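Local coordinates for protein fructuronate-tagaturonate epimerase UxaE from Cohnella laeviribosi in complex with 1 glycerol (Cohnella laeviribosi, PDB 6IL9) that probably interconverts fructuronate and tagaturonate by epimerisation, using a TIM-barrel domain that holds a zinc ion, at residues L67-R72 / D134-I139; V74-R77 / T82-Q85; T29-I34 / A145-G150. All blocks are in the same frame, centred on the assembly; numbering follows the deposited sequence.

Contact 1: residues L67-R72 / D134-I139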
ATOM      1  N   LEU A  67      12.764  10.878  16.875  1.00 22.38           N
ATOM      2  CA  LEU A  67      11.935   9.764  16.410  1.00 22.85           C
ATOM      3  C   LEU A  67      12.781   8.781  15.599  1.00 22.98           C
ATOM      4  O   LEU A  67      12.570   8.567  14.407  1.00 26.44           O
ATOM      5  CB  LEU A  67      10.765  10.287  15.585  1.00 21.48           C
ATOM      6  CG  LEU A  67       9.444  10.532  16.315  1.00 29.65           C
ATOM      7  CD1 LEU A  67       9.633  11.335  17.587  1.00 23.38           C
ATOM      8  CD2 LEU A  67       8.424  11.194  15.403  1.00 22.58           C
ATOM      9  N   SER A  68      13.750   8.167  16.278  1.00 23.48           N
ATOM     10  CA  SER A  68      14.712   7.292  15.633  1.00 23.68           C
ATOM     11  C   SER A  68      14.187   5.860  15.560  1.00 21.82           C
ATOM     12  O   SER A  68      13.234   5.473  16.243  1.00 21.29           O
ATOM     13  CB  SER A  68      16.042   7.312  16.385  1.00 23.38           C
ATOM     14  OG  SER A  68      15.829   6.929  17.733  1.00 23.88           O
ATOM     15  N   HIS A  69      14.840   5.061  14.719  1.00 22.69           N
ATOM     16  CA  HIS A  69      14.491   3.649  14.655  1.00 23.43           C
ATOM     17  C   HIS A  69      14.711   2.970  16.002  1.00 23.40           C
ATOM     18  O   HIS A  69      13.863   2.206  16.469  1.00 22.60           O
ATOM     19  CB  HIS A  69      15.300   2.946  13.562  1.00 23.97           C
ATOM     20  CG  HIS A  69      15.061   1.472  13.512  1.00 26.42           C
ATOM     21  ND1 HIS A  69      13.816   0.933  13.260  1.00 23.46           N
ATOM     22  CD2 HIS A  69      15.890   0.423  13.728  1.00 25.79           C
ATOM     23  CE1 HIS A  69      13.895  -0.385  13.297  1.00 25.71           C
ATOM     24  NE2 HIS A  69      15.141  -0.720  13.588  1.00 24.95           N
ATOM     25  N   GLU A  70      15.843   3.250  16.652  1.00 26.73           N
ATOM     26  CA  GLU A  70      16.132   2.573  17.910  1.00 26.71           C
ATOM     27  C   GLU A  70      15.098   2.916  18.974  1.00 22.66           C
ATOM     28  O   GLU A  70      14.695   2.046  19.753  1.00 23.92           O
ATOM     29  CB  GLU A  70      17.548   2.914  18.387  1.00 30.30           C
ATOM     30  CG  GLU A  70      18.651   2.154  17.641  1.00 36.81           C
ATOM     31  CD  GLU A  70      18.523   0.624  17.724  1.00 45.61           C
ATOM     32  OE1 GLU A  70      18.134   0.093  18.793  1.00 47.87           O
ATOM     33  OE2 GLU A  70      18.819  -0.050  16.709  1.00 47.74           O
ATOM     34  N   ASN A  71      14.643   4.177  19.018  1.00 21.37           N
ATOM     35  CA  ASN A  71      13.621   4.542  19.985  1.00 20.77           C
ATOM     36  C   ASN A  71      12.271   3.936  19.625  1.00 20.85           C
ATOM     37  O   ASN A  71      11.451   3.693  20.515  1.00 22.56           O
ATOM     38  CB  ASN A  71      13.523   6.063  20.100  1.00 21.61           C
ATOM     39  CG  ASN A  71      14.613   6.646  20.984  1.00 22.44           C
ATOM     40  OD1 ASN A  71      15.185   5.945  21.828  1.00 25.50           O
ATOM     41  ND2 ASN A  71      14.906   7.932  20.796  1.00 25.37           N
ATOM     42  N   ARG A  72      12.029   3.670  18.338  1.00 21.47           N
ATOM     43  CA  ARG A  72      10.809   2.958  17.967  1.00 20.38           C
ATOM     44  C   ARG A  72      10.822   1.541  18.519  1.00 20.82           C
ATOM     45  O   ARG A  72       9.790   1.031  18.971  1.00 19.94           O
ATOM     46  CB  ARG A  72      10.637   2.938  16.445  1.00 20.65           C
ATOM     47  CG  ARG A  72       9.268   2.466  15.989  1.00 19.56           C
ATOM     48  CD  ARG A  72       9.255   0.956  15.681  1.00 19.80           C
ATOM     49  NE  ARG A  72       9.928   0.676  14.418  1.00 20.60           N
ATOM     50  CZ  ARG A  72      10.005  -0.522  13.852  1.00 21.43           C
ATOM     51  NH1 ARG A  72       9.455  -1.577  14.439  1.00 19.81           N
ATOM     52  NH2 ARG A  72      10.635  -0.659  12.695  1.00 22.20           N
ATOM     53  N   ASP A 134      14.087   2.609   3.344  1.00 23.49           N
ATOM     54  CA  ASP A 134      14.133   1.190   3.661  1.00 23.81           C
ATOM     55  C   ASP A 134      12.908   0.820   4.481  1.00 21.96           C
ATOM     56  O   ASP A 134      12.177   1.685   4.969  1.00 18.79           O
ATOM     57  CB  ASP A 134      15.426   0.800   4.399  1.00 23.91           C
ATOM     58  CG  ASP A 134      15.605   1.523   5.715  1.00 26.53           C
ATOM     59  OD1 ASP A 134      14.669   1.544   6.542  1.00 28.40           O
ATOM     60  OD2 ASP A 134      16.708   2.064   5.945  1.00 34.06           O
ATOM     61  N   TYR A 135      12.705  -0.490   4.651  1.00 19.83           N
ATOM     62  CA  TYR A 135      11.488  -0.965   5.307  1.00 21.88           C
ATOM     63  C   TYR A 135      11.449  -0.592   6.786  1.00 20.15           C
ATOM     64  O   TYR A 135      10.360  -0.426   7.352  1.00 18.83           O
ATOM     65  CB  TYR A 135      11.351  -2.479   5.138  1.00 23.94           C
ATOM     66  CG  TYR A 135      10.515  -2.881   3.939  1.00 20.96           C
ATOM     67  CD1 TYR A 135       9.456  -2.089   3.507  1.00 22.02           C
ATOM     68  CD2 TYR A 135      10.799  -4.041   3.236  1.00 28.20           C
ATOM     69  CE1 TYR A 135       8.692  -2.456   2.404  1.00 26.41           C
ATOM     70  CE2 TYR A 135      10.052  -4.413   2.135  1.00 22.81           C
ATOM     71  CZ  TYR A 135       8.999  -3.625   1.722  1.00 26.42           C
ATOM     72  OH  TYR A 135       8.256  -4.018   0.618  1.00 25.82           O
ATOM     73  N   LYS A 136      12.607  -0.475   7.441  1.00 19.48           N
ATOM     74  CA  LYS A 136      12.590  -0.045   8.835  1.00 19.37           C
ATOM     75  C   LYS A 136      11.910   1.309   8.985  1.00 20.21           C
ATOM     76  O   LYS A 136      11.104   1.504   9.899  1.00 21.10           O
ATOM     77  CB  LYS A 136      14.016   0.012   9.388  1.00 18.64           C
ATOM     78  CG  LYS A 136      14.618  -1.350   9.609  1.00 23.60           C
ATOM     79  CD  LYS A 136      16.078  -1.228  10.025  1.00 22.64           C
ATOM     80  CE  LYS A 136      16.592  -2.546  10.573  1.00 30.54           C
ATOM     81  NZ  LYS A 136      17.996  -2.426  11.066  1.00 35.88           N
ATOM     82  N   GLN A 137      12.208   2.250   8.080  1.00 20.03           N
ATOM     83  CA  GLN A 137      11.599   3.573   8.156  1.00 21.23           C
ATOM     84  C   GLN A 137      10.095   3.517   7.917  1.00 19.54           C
ATOM     85  O   GLN A 137       9.340   4.296   8.511  1.00 19.03           O
ATOM     86  CB  GLN A 137      12.252   4.507   7.142  1.00 22.35           C
ATOM     87  CG  GLN A 137      13.754   4.606   7.286  1.00 25.17           C
ATOM     88  CD  GLN A 137      14.347   5.480   6.214  1.00 27.17           C
ATOM     89  OE1 GLN A 137      14.339   5.125   5.041  1.00 27.72           O
ATOM     90  NE2 GLN A 137      14.849   6.643   6.606  1.00 29.65           N
ATOM     91  N   VAL A 138       9.641   2.616   7.041  1.00 19.38           N
ATOM     92  CA  VAL A 138       8.210   2.531   6.757  1.00 17.69           C
ATOM     93  C   VAL A 138       7.449   2.095   8.009  1.00 17.45           C
ATOM     94  O   VAL A 138       6.441   2.708   8.390  1.00 17.43           O
ATOM     95  CB  VAL A 138       7.961   1.588   5.561  1.00 17.47           C
ATOM     96  CG1 VAL A 138       6.472   1.455   5.280  1.00 19.70           C
ATOM     97  CG2 VAL A 138       8.678   2.136   4.318  1.00 20.48           C
ATOM     98  N   ILE A 139       7.939   1.054   8.693  1.00 16.44           N
ATOM     99  CA  ILE A 139       7.295   0.647   9.936  1.00 17.42           C
ATOM    100  C   ILE A 139       7.496   1.707  11.019  1.00 17.37           C
ATOM    101  O   ILE A 139       6.573   1.988  11.788  1.00 16.97           O
ATOM    102  CB  ILE A 139       7.784  -0.745  10.386  1.00 17.33           C
ATOM    103  CG1 ILE A 139       7.343  -1.818   9.376  1.00 17.71           C
ATOM    104  CG2 ILE A 139       7.231  -1.085  11.773  1.00 19.04           C
ATOM    105  CD1 ILE A 139       7.697  -3.274   9.802  1.00 19.31           C
TER
HETATM  106  O   HOH W   1      16.592  -2.961  13.896  1.00 38.08           O
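With chi1 of His-69 at 176°, CG stands opposite the backbone N and the imidazole reaches across to Lys-136, whose chain runs extended beyond CG. CD of Lys-136 sits over one face of the ring, displaced toward the rim, 4.0 Å from the centroid of the His-69 ring: a CH-pi contact in which aliphatic methylenes rather than the ammonium cover the imidazole. The lysine tip goes on past the ring to a water, which lies at the edge of the imidazole, 2.7 Å from His-69 NE2, and accepts a weak bond from Lys-136 NZ. One turn on, Arg-72 bends at chi2 and chi3 and lays its guanidinium against Ile-139. The methyl CG2 of Ile-139 lies over one face of that group, 3.5 Å from Arg-72 CZ, while Lys-136 O stands near its plane, 3.6 Å from Arg-72 NH2. The charge finds its mate just beyond: Asp-140 OD1 takes a salt bridge from Arg-72 NE and a hydrogen bond from His-69 ND1, so one carboxylate oxygen helps fix both flat groups. Both helices are capped near here, Ser-68 OG accepting from Asn-71 N, and Asp-134 with Gln-137 forming a reciprocal capping box. The contact is helix-to-helix packing on the outside of the TIM barrel, where helix 135-149 comes after strand 117-124 and the short helix 125-131.

Contact 2: residues V74-R77 / T82-Q85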
ATOM      1  N   VAL A  74      12.298   0.590  21.232  1.00 23.36           N
ATOM      2  CA  VAL A  74      12.006   0.738  22.656  1.00 23.65           C
ATOM      3  C   VAL A  74      10.505   0.896  22.879  1.00 21.21           C
ATOM      4  O   VAL A  74       9.916   0.252  23.758  1.00 23.61           O
ATOM      5  CB  VAL A  74      12.794   1.923  23.237  1.00 21.61           C
ATOM      6  CG1 VAL A  74      12.471   2.088  24.710  1.00 25.32           C
ATOM      7  CG2 VAL A  74      14.280   1.726  23.000  1.00 25.15           C
ATOM      8  N   LEU A  75       9.852   1.740  22.074  1.00 21.85           N
ATOM      9  CA  LEU A  75       8.406   1.889  22.217  1.00 22.32           C
ATOM     10  C   LEU A  75       7.691   0.569  21.938  1.00 21.78           C
ATOM     11  O   LEU A  75       6.710   0.233  22.611  1.00 22.58           O
ATOM     12  CB  LEU A  75       7.882   2.986  21.284  1.00 22.19           C
ATOM     13  CG  LEU A  75       8.235   4.445  21.578  1.00 23.26           C
ATOM     14  CD1 LEU A  75       7.396   5.361  20.690  1.00 23.80           C
ATOM     15  CD2 LEU A  75       8.018   4.786  23.036  1.00 27.05           C
ATOM     16  N   ASN A  76       8.177  -0.193  20.951  1.00 22.76           N
ATOM     17  CA  ASN A  76       7.588  -1.495  20.649  1.00 21.35           C
ATOM     18  C   ASN A  76       7.602  -2.405  21.871  1.00 24.47           C
ATOM     19  O   ASN A  76       6.644  -3.149  22.112  1.00 22.89           O
ATOM     20  CB  ASN A  76       8.347  -2.172  19.508  1.00 20.87           C
ATOM     21  CG  ASN A  76       7.963  -1.656  18.123  1.00 21.31           C
ATOM     22  OD1 ASN A  76       8.631  -1.993  17.149  1.00 23.46           O
ATOM     23  ND2 ASN A  76       6.904  -0.854  18.026  1.00 19.68           N
ATOM     24  N   ARG A  77       8.690  -2.367  22.648  1.00 22.83           N
ATOM     25  CA  ARG A  77       8.802  -3.259  23.798  1.00 24.91           C
ATOM     26  C   ARG A  77       7.817  -2.892  24.901  1.00 27.78           C
ATOM     27  O   ARG A  77       7.267  -3.778  25.566  1.00 32.39           O
ATOM     28  CB  ARG A  77      10.233  -3.252  24.335  1.00 28.90           C
ATOM     29  CG  ARG A  77      10.389  -4.017  25.657  1.00 36.92           C
ATOM     30  CD  ARG A  77      11.849  -4.302  25.998  1.00 42.66           C
ATOM     31  NE  ARG A  77      12.683  -3.099  25.960  1.00 39.79           N
ATOM     32  CZ  ARG A  77      13.452  -2.753  24.930  1.00 38.76           C
ATOM     33  NH1 ARG A  77      14.177  -1.636  24.983  1.00 34.69           N
ATOM     34  NH2 ARG A  77      13.493  -3.518  23.846  1.00 33.77           N
ATOM     35  N   THR A  82       1.957  -0.473  19.331  1.00 19.39           N
ATOM     36  CA  THR A  82       2.826   0.111  18.310  1.00 19.29           C
ATOM     37  C   THR A  82       3.516  -0.931  17.438  1.00 18.45           C
ATOM     38  O   THR A  82       4.284  -0.555  16.543  1.00 20.53           O
ATOM     39  CB  THR A  82       3.895   1.019  18.948  1.00 18.69           C
ATOM     40  OG1 THR A  82       4.773   0.236  19.771  1.00 21.45           O
ATOM     41  CG2 THR A  82       3.241   2.105  19.786  1.00 19.78           C
ATOM     42  N   VAL A  83       3.265  -2.212  17.671  1.00 21.51           N
ATOM     43  CA  VAL A  83       3.860  -3.309  16.907  1.00 18.20           C
ATOM     44  C   VAL A  83       2.851  -3.759  15.859  1.00 17.69           C
ATOM     45  O   VAL A  83       1.682  -3.972  16.208  1.00 19.33           O
ATOM     46  CB  VAL A  83       4.230  -4.487  17.826  1.00 20.28           C
ATOM     47  CG1 VAL A  83       4.806  -5.644  17.015  1.00 19.62           C
ATOM     48  CG2 VAL A  83       5.188  -4.021  18.920  1.00 20.06           C
ATOM     49  N   PRO A  84       3.239  -3.921  14.595  1.00 17.78           N
ATOM     50  CA  PRO A  84       2.270  -4.367  13.582  1.00 17.86           C
ATOM     51  C   PRO A  84       1.680  -5.720  13.948  1.00 20.28           C
ATOM     52  O   PRO A  84       2.347  -6.563  14.549  1.00 19.01           O
ATOM     53  CB  PRO A  84       3.102  -4.459  12.298  1.00 17.85           C
ATOM     54  CG  PRO A  84       4.344  -3.651  12.560  1.00 24.59           C
ATOM     55  CD  PRO A  84       4.593  -3.754  14.035  1.00 19.23           C
ATOM     56  N   GLN A  85       0.419  -5.931  13.554  1.00 17.02           N
ATOM     57  CA  GLN A  85      -0.258  -7.204  13.767  1.00 17.96           C
ATOM     58  C   GLN A  85      -0.956  -7.663  12.494  1.00 18.25           C
ATOM     59  O   GLN A  85      -1.368  -6.857  11.656  1.00 19.77           O
ATOM     60  CB  GLN A  85      -1.289  -7.111  14.897  1.00 22.34           C
ATOM     61  CG  GLN A  85      -2.513  -6.288  14.544  1.00 20.85           C
ATOM     62  CD  GLN A  85      -3.655  -6.525  15.509  1.00 23.77           C
ATOM     63  OE1 GLN A  85      -3.724  -5.902  16.570  1.00 24.90           O
ATOM     64  NE2 GLN A  85      -4.553  -7.441  15.155  1.00 24.92           N
TER
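Segment 74-77 is regular helix, whereas 82-85 runs on without regular structure after the chain has turned back, and the two backbones come nearest where the CA atoms of Asn-76 and Thr-82 lie 5.5 Å apart. Asn-76 does most of the work. Its CG stands opposite its own carbonyl carbon, with chi1 at -80°, which carries the amide over to the returning chain. There ND2 of Asn-76 donates to OG1 of Thr-82 at 3.0 Å, with an N-H...O angle of 152° and the hydroxyl oxygen practically in the amide plane. The other end of the amide is held as well: OD1 of Asn-76 accepts from NH1 of Arg-72, one turn earlier, so bonds at both ends settle which way round the amide lies and restrain its rotation. Thr-82 OG1 is also hydrogen-bonded to Phe-79 O within the turn, and the carbonyl O of Thr-82 bonds to Tyr-155 OH. This is the place where helix 69-78, which follows the antiparallel N-terminal sheet, gives way to the linker leading into strand 93-96, first strand in the order of the eight-stranded TIM barrel; a side chain of the helix grips the linker just after the turn. Val-83 adds an apolar patch alongside the polar one. Its CG2 methyl packs on the aliphatic root of the asparagine, 3.7 Å from Asn-76 CB, and also lies 3.6 Å from Asn-76 O. On the other flank Leu-75 contributes mainly backbone, its O coming 3.4 Å from Thr-82 OG1. Helix 135-149 backs both segments, with Phe-147 meeting the side chains of Leu-75 and Thr-82, and Ile-139 meeting Pro-84.

Contact 3: residues T29-I34 / A145-G150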
ATOM      1  N   THR A  29       7.393   5.868  34.049  1.00 40.12           N
ATOM      2  CA  THR A  29       7.827   6.795  33.012  1.00 37.60           C
ATOM      3  C   THR A  29       6.635   7.273  32.196  1.00 34.68           C
ATOM      4  O   THR A  29       5.882   6.457  31.657  1.00 31.20           O
ATOM      5  CB  THR A  29       8.855   6.150  32.080  1.00 36.67           C
ATOM      6  OG1 THR A  29       9.959   5.652  32.846  1.00 33.81           O
ATOM      7  CG2 THR A  29       9.367   7.174  31.059  1.00 32.20           C
ATOM      8  N   ARG A  30       6.484   8.593  32.099  1.00 33.60           N
ATOM      9  CA  ARG A  30       5.497   9.231  31.240  1.00 34.97           C
ATOM     10  C   ARG A  30       6.163   9.658  29.937  1.00 29.92           C
ATOM     11  O   ARG A  30       7.295  10.143  29.944  1.00 27.91           O
ATOM     12  CB  ARG A  30       4.887  10.449  31.929  1.00 35.37           C
ATOM     13  CG  ARG A  30       3.715  10.139  32.834  1.00 39.66           C
ATOM     14  CD  ARG A  30       3.586  11.196  33.919  1.00 44.22           C
ATOM     15  NE  ARG A  30       4.756  11.210  34.794  1.00 49.78           N
ATOM     16  CZ  ARG A  30       5.558  12.257  34.963  1.00 49.47           C
ATOM     17  NH1 ARG A  30       5.323  13.395  34.320  1.00 53.41           N
ATOM     18  NH2 ARG A  30       6.598  12.166  35.784  1.00 48.78           N
ATOM     19  N   VAL A  31       5.472   9.461  28.818  1.00 29.71           N
ATOM     20  CA  VAL A  31       6.010   9.838  27.515  1.00 28.42           C
ATOM     21  C   VAL A  31       4.918  10.539  26.719  1.00 29.28           C
ATOM     22  O   VAL A  31       3.740  10.170  26.795  1.00 28.18           O
ATOM     23  CB  VAL A  31       6.550   8.621  26.732  1.00 30.94           C
ATOM     24  CG1 VAL A  31       7.841   8.108  27.355  1.00 32.63           C
ATOM     25  CG2 VAL A  31       5.510   7.523  26.686  1.00 31.56           C
ATOM     26  N   GLN A  32       5.316  11.560  25.960  1.00 25.02           N
ATOM     27  CA  GLN A  32       4.416  12.239  25.038  1.00 22.46           C
ATOM     28  C   GLN A  32       5.218  12.650  23.815  1.00 19.23           C
ATOM     29  O   GLN A  32       6.446  12.573  23.806  1.00 19.22           O
ATOM     30  CB  GLN A  32       3.761  13.460  25.686  1.00 23.34           C
ATOM     31  CG  GLN A  32       4.728  14.571  26.019  1.00 26.02           C
ATOM     32  CD  GLN A  32       4.074  15.663  26.839  1.00 31.25           C
ATOM     33  OE1 GLN A  32       3.097  15.420  27.552  1.00 35.59           O
ATOM     34  NE2 GLN A  32       4.595  16.876  26.734  1.00 30.55           N
ATOM     35  N   MET A  33       4.506  13.082  22.772  1.00 17.65           N
ATOM     36  CA  MET A  33       5.118  13.580  21.548  1.00 17.49           C
ATOM     37  C   MET A  33       4.836  15.070  21.402  1.00 19.53           C
ATOM     38  O   MET A  33       3.748  15.548  21.745  1.00 19.27           O
ATOM     39  CB  MET A  33       4.590  12.832  20.315  1.00 16.57           C
ATOM     40  CG  MET A  33       5.372  13.107  19.042  1.00 22.29           C
ATOM     41  SD  MET A  33       4.854  12.096  17.610  1.00 21.68           S
ATOM     42  CE  MET A  33       4.874  10.483  18.492  1.00 11.03           C
ATOM     43  N   ILE A  34       5.830  15.800  20.894  1.00 18.04           N
ATOM     44  CA  ILE A  34       5.747  17.235  20.707  1.00 18.43           C
ATOM     45  C   ILE A  34       6.257  17.568  19.314  1.00 19.03           C
ATOM     46  O   ILE A  34       6.826  16.728  18.614  1.00 18.97           O
ATOM     47  CB  ILE A  34       6.566  18.012  21.762  1.00 18.76           C
ATOM     48  CG1 ILE A  34       8.055  17.696  21.591  1.00 22.44           C
ATOM     49  CG2 ILE A  34       6.094  17.670  23.167  1.00 19.88           C
ATOM     50  CD1 ILE A  34       8.982  18.658  22.337  1.00 23.38           C
ATOM     51  N   ALA A 145       3.073   6.949  14.259  1.00 14.65           N
ATOM     52  CA  ALA A 145       1.766   7.518  13.965  1.00 16.58           C
ATOM     53  C   ALA A 145       0.708   7.024  14.944  1.00 17.21           C
ATOM     54  O   ALA A 145      -0.090   7.817  15.456  1.00 18.04           O
ATOM     55  CB  ALA A 145       1.361   7.184  12.532  1.00 15.83           C
ATOM     56  N   VAL A 146       0.661   5.713  15.203  1.00 16.50           N
ATOM     57  CA  VAL A 146      -0.384   5.244  16.117  1.00 17.24           C
ATOM     58  C   VAL A 146      -0.088   5.706  17.535  1.00 16.90           C
ATOM     59  O   VAL A 146      -1.010   5.914  18.327  1.00 19.33           O
ATOM     60  CB  VAL A 146      -0.580   3.715  16.060  1.00 18.23           C
ATOM     61  CG1 VAL A 146      -1.036   3.288  14.678  1.00 18.65           C
ATOM     62  CG2 VAL A 146       0.682   2.967  16.490  1.00 15.74           C
ATOM     63  N   PHE A 147       1.190   5.883  17.879  1.00 18.75           N
ATOM     64  CA  PHE A 147       1.531   6.427  19.191  1.00 20.34           C
ATOM     65  C   PHE A 147       1.083   7.881  19.303  1.00 19.44           C
ATOM     66  O   PHE A 147       0.437   8.270  20.283  1.00 19.38           O
ATOM     67  CB  PHE A 147       3.039   6.289  19.430  1.00 18.36           C
ATOM     68  CG  PHE A 147       3.482   6.636  20.836  1.00 20.85           C
ATOM     69  CD1 PHE A 147       3.425   5.694  21.854  1.00 24.89           C
ATOM     70  CD2 PHE A 147       3.977   7.897  21.121  1.00 23.51           C
ATOM     71  CE1 PHE A 147       3.838   6.015  23.142  1.00 29.16           C
ATOM     72  CE2 PHE A 147       4.390   8.225  22.410  1.00 27.85           C
ATOM     73  CZ  PHE A 147       4.322   7.278  23.416  1.00 28.23           C
ATOM     74  N   GLN A 148       1.395   8.688  18.287  1.00 17.18           N
ATOM     75  CA  GLN A 148       0.994  10.092  18.278  1.00 19.37           C
ATOM     76  C   GLN A 148      -0.508  10.256  18.450  1.00 20.71           C
ATOM     77  O   GLN A 148      -0.964  11.153  19.170  1.00 19.94           O
ATOM     78  CB  GLN A 148       1.436  10.745  16.976  1.00 19.50           C
ATOM     79  CG  GLN A 148       1.010  12.197  16.849  1.00 20.19           C
ATOM     80  CD  GLN A 148       1.458  12.809  15.543  1.00 18.92           C
ATOM     81  OE1 GLN A 148       2.586  12.592  15.096  1.00 22.59           O
ATOM     82  NE2 GLN A 148       0.582  13.582  14.926  1.00 21.21           N
ATOM     83  N   GLU A 149      -1.291   9.412  17.784  1.00 20.25           N
ATOM     84  CA  GLU A 149      -2.740   9.517  17.774  1.00 21.03           C
ATOM     85  C   GLU A 149      -3.416   8.657  18.827  1.00 22.20           C
ATOM     86  O   GLU A 149      -4.653   8.653  18.896  1.00 24.46           O
ATOM     87  CB  GLU A 149      -3.280   9.132  16.393  1.00 22.40           C
ATOM     88  CG  GLU A 149      -2.807  10.030  15.279  1.00 24.30           C
ATOM     89  CD  GLU A 149      -3.360  11.437  15.396  1.00 26.85           C
ATOM     90  OE1 GLU A 149      -4.487  11.596  15.922  1.00 29.08           O
ATOM     91  OE2 GLU A 149      -2.661  12.377  14.968  1.00 28.90           O
ATOM     92  N   GLY A 150      -2.649   7.936  19.637  1.00 22.75           N
ATOM     93  CA  GLY A 150      -3.234   7.086  20.659  1.00 23.87           C
ATOM     94  C   GLY A 150      -4.188   6.064  20.086  1.00 24.26           C
ATOM     95  O   GLY A 150      -5.265   5.828  20.651  1.00 28.27           O
TER
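Met-33 leaves strand 29-34 toward helix 145-149 with its chain stretched out as far as the sulfur: CG lies opposite the backbone N (chi1 -169°), and the next torsion keeps the same zigzag. CB and CG simply span the gap. SD is the first atom to touch, where the chain crosses Gln-148 at about a right angle, 3.7 Å from Gln-148 CB and 3.4 Å from Gln-148 OE1. At chi3, -49°, the chain turns, and this bend brings the terminal methyl back into the angle between two helix residues: CE is 3.8 Å from Gln-148 CB and 3.8 Å from Phe-147 CD2. That methyl meets the Phe-147 ring at its edge, near the ring plane. Val-31, two residues earlier on the strand, reaches another part of the same edge, its CG2 methyl standing 3.5 Å from Phe-147 CZ. The benzyl group is thus met at its rim by two strand side chains, while the rings of His-24 and, edge-to-face, Phe-79 also pack on it. Replacing Met-33 with an alanine would probably open a gap beside Gln-148 and leave the CD2 edge of Phe-147 without its methyl neighbour. Strand and helix segments run nearly crosswise, at 102° with axes 8.7 Å apart, and the five-stranded antiparallel sheet rests on the last turns of a barrel helix, which a Schellman motif closes at Gly-150. Gln-148 OE1, although close to the sulfur, has its polar partner in Lys-40 NZ on the next strand of the sheet. With all four touching residues buried and no hydrogen bond between the segments, sheet and barrel helix are held together here mainly by van der Waals packing, with the lysine bond beside it.

In the fold
Starting from the N terminus, strand 29-34 belongs to the antiparallel sheet and waits longest for its partner: contact 3 closes a loop of 110 residues when the chain arrives at 145-150. Within that loop the chain forms helix 69-78. Its first turn enters contact 1, completed only at 134-139, while its later turns enter contact 2, completed almost at once by 82-85. The three therefore nest without crossing, contact 2 innermost. Helix 135-149 serves contacts 1 and 3, and packing joins all three, as where Leu-67 of contact 1 lies against Met-33 of contact 3. Together they tie the N-terminal sheet, helix 69-78 and the barrel's entry linker to one helix of the TIM barrel.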